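Local coordinates for ADP-ribosylation factor-binding protein GGA1 (Saccharomyces cerevisiae, PDB 5CN2), which binds the small GTPases ARF1 and ARF2 and may help regulate membrane traffic through the trans-Golgi network, the piece here being its C-terminal GAE (gamma-adaptin ear) domain, at residues A[19-24]-A[47-52]. Residues are numbered along the deposited sequence; the frame is centred on the assembly and turned at random.
Sequences DHLRID and DPITNF
I49 reaches across to the residue just before strand 21-29 with the end of its longer branch: CD1 of I49 rests 3.4 Å from the carbonyl O of H20, a van der Waals contact of methyl on carbonyl oxygen. The same methyl meets L21 more loosely, CD1 of I49 to CD1 of L21 at 4.3 Å. With CG1 of I49 anti to its carbonyl carbon (chi1 -70°) and chi2 extended, CD1 becomes the part that projects furthest toward 19-24. Y107 of strand 99-109 touches H20, L21 and I49 alike. The chain then turns a corner at N51 and enters strand 52-56 at F52, which brings its ring back toward L21. There CE1 of F52 lies 3.5 Å from CD2 of L21, the methyl arriving obliquely to the ring. L21 thus offers one methyl to I49 and the other to F52, whose ring also meets that of Y41. No hydrogen bond joins the two segments; within 19-24, R22 NE forms a salt bridge to D24 OD2 (2.8 Å, N-H...O 162°), in the guanidinium plane but above that of the carboxylate. Buried apolar packing between strand 21-29 of one antiparallel sheet and the loop and first residue of strand 52-56 in the other is characteristic of the beta-sandwich of gamma-adaptin ear domains.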
loop_
_atom_site.group_PDB
_atom_site.type_symbol
_atom_site.label_atom_id
_atom_site.label_comp_id
_atom_site.label_asym_id
_atom_site.label_seq_id
_atom_site.Cartn_x
_atom_site.Cartn_y
_atom_site.Cartn_z
ATOM N N ASP A 19 -10.917 5.457 9.595
ATOM C CA ASP A 19 -11.120 6.778 10.209
ATOM C C ASP A 19 -9.803 7.469 10.560
ATOM O O ASP A 19 -9.762 8.677 10.715
ATOM C CB ASP A 19 -11.971 6.647 11.469
ATOM C CG ASP A 19 -13.374 6.168 11.169
ATOM O OD1 ASP A 19 -13.877 6.479 10.068
ATOM O OD2 ASP A 19 -13.967 5.489 12.039
ATOM N N HIS A 20 -8.730 6.691 10.674
ATOM C CA HIS A 20 -7.424 7.189 11.098
ATOM C C HIS A 20 -6.382 7.267 9.999
ATOM O O HIS A 20 -5.401 7.977 10.147
ATOM C CB HIS A 20 -6.882 6.248 12.161
ATOM C CG HIS A 20 -7.871 5.951 13.224
ATOM N ND1 HIS A 20 -7.841 6.566 14.455
ATOM C CD2 HIS A 20 -8.960 5.147 13.225
ATOM C CE1 HIS A 20 -8.851 6.129 15.185
ATOM N NE2 HIS A 20 -9.549 5.271 14.460
ATOM N N LEU A 21 -6.581 6.520 8.919
ATOM C CA LEU A 21 -5.520 6.254 7.973
ATOM C C LEU A 21 -6.065 6.112 6.562
ATOM O O LEU A 21 -7.096 5.467 6.351
ATOM C CB LEU A 21 -4.833 4.950 8.361
ATOM C CG LEU A 21 -3.660 4.537 7.480
ATOM C CD1 LEU A 21 -2.473 5.445 7.722
ATOM C CD2 LEU A 21 -3.268 3.095 7.754
ATOM N N ARG A 22 -5.377 6.717 5.602
ATOM C CA ARG A 22 -5.668 6.499 4.173
ATOM C C ARG A 22 -4.425 5.956 3.507
ATOM O O ARG A 22 -3.364 6.545 3.612
ATOM C CB ARG A 22 -6.105 7.773 3.451
ATOM C CG ARG A 22 -6.339 7.541 1.956
ATOM C CD ARG A 22 -6.807 8.777 1.201
ATOM N NE ARG A 22 -5.725 9.731 0.934
ATOM C CZ ARG A 22 -5.446 10.798 1.680
ATOM N NH1 ARG A 22 -6.160 11.080 2.761
ATOM N NH2 ARG A 22 -4.439 11.598 1.345
ATOM N N ILE A 23 -4.572 4.801 2.867
ATOM C CA ILE A 23 -3.514 4.206 2.073
ATOM C C ILE A 23 -3.979 4.384 0.669
ATOM O O ILE A 23 -5.033 3.917 0.326
ATOM C CB ILE A 23 -3.347 2.686 2.340
ATOM C CG1 ILE A 23 -3.129 2.408 3.824
ATOM C CG2 ILE A 23 -2.196 2.123 1.540
ATOM C CD1 ILE A 23 -3.165 0.939 4.196
ATOM N N ASP A 24 -3.193 5.065 -0.147
ATOM C CA ASP A 24 -3.477 5.152 -1.572
ATOM C C ASP A 24 -2.182 4.995 -2.346
ATOM O O ASP A 24 -1.087 4.839 -1.740
ATOM C CB ASP A 24 -4.212 6.462 -1.926
ATOM C CG ASP A 24 -3.523 7.703 -1.415
ATOM O OD1 ASP A 24 -2.305 7.698 -1.156
ATOM O OD2 ASP A 24 -4.227 8.708 -1.260
ATOM N N ASP A 47 -4.412 12.718 16.012
ATOM C CA ASP A 47 -3.436 12.089 16.898
ATOM C C ASP A 47 -2.360 11.357 16.099
ATOM O O ASP A 47 -2.653 10.779 15.056
ATOM C CB ASP A 47 -4.143 11.071 17.793
ATOM C CG ASP A 47 -4.962 11.726 18.871
ATOM O OD1 ASP A 47 -4.344 12.406 19.705
ATOM O OD2 ASP A 47 -6.202 11.573 18.874
ATOM N N PRO A 48 -1.112 11.346 16.600
ATOM C CA PRO A 48 -0.036 10.654 15.881
ATOM C C PRO A 48 -0.209 9.140 15.763
ATOM O O PRO A 48 -0.822 8.521 16.632
ATOM C CB PRO A 48 1.208 10.970 16.713
ATOM C CG PRO A 48 0.854 12.165 17.518
ATOM C CD PRO A 48 -0.606 12.028 17.807
ATOM N N ILE A 49 0.331 8.583 14.675
ATOM C CA ILE A 49 0.367 7.148 14.406
ATOM C C ILE A 49 1.830 6.689 14.434
ATOM O O ILE A 49 2.700 7.300 13.813
ATOM C CB ILE A 49 -0.294 6.787 13.036
ATOM C CG1 ILE A 49 -1.811 6.993 13.098
ATOM C CG2 ILE A 49 -0.005 5.345 12.652
ATOM C CD1 ILE A 49 -2.520 7.011 11.753
ATOM N N THR A 50 2.076 5.599 15.163
ATOM C CA THR A 50 3.407 5.062 15.397
ATOM C C THR A 50 3.438 3.585 15.073
ATOM O O THR A 50 2.394 2.912 15.003
ATOM C CB THR A 50 3.835 5.208 16.892
ATOM O OG1 THR A 50 2.864 4.573 17.755
ATOM C CG2 THR A 50 3.971 6.673 17.265
ATOM N N ASN A 51 4.657 3.090 14.895
ATOM C CA ASN A 51 4.924 1.673 14.646
ATOM C C ASN A 51 4.196 1.109 13.421
ATOM O O ASN A 51 3.801 -0.069 13.409
ATOM C CB ASN A 51 4.588 0.836 15.890
ATOM C CG ASN A 51 5.371 1.272 17.124
ATOM O OD1 ASN A 51 6.533 1.646 17.037
ATOM N ND2 ASN A 51 4.732 1.203 18.282
ATOM N N PHE A 52 4.030 1.942 12.391
ATOM C CA PHE A 52 3.297 1.519 11.208
ATOM C C PHE A 52 4.042 0.466 10.430
ATOM O O PHE A 52 5.239 0.586 10.216
ATOM C CB PHE A 52 3.002 2.670 10.255
ATOM C CG PHE A 52 2.168 2.250 9.089
ATOM C CD1 PHE A 52 0.779 2.236 9.181
ATOM C CD2 PHE A 52 2.759 1.775 7.941
ATOM C CE1 PHE A 52 0.008 1.795 8.125
ATOM C CE2 PHE A 52 1.994 1.323 6.885
ATOM C CZ PHE A 52 0.615 1.352 6.976
#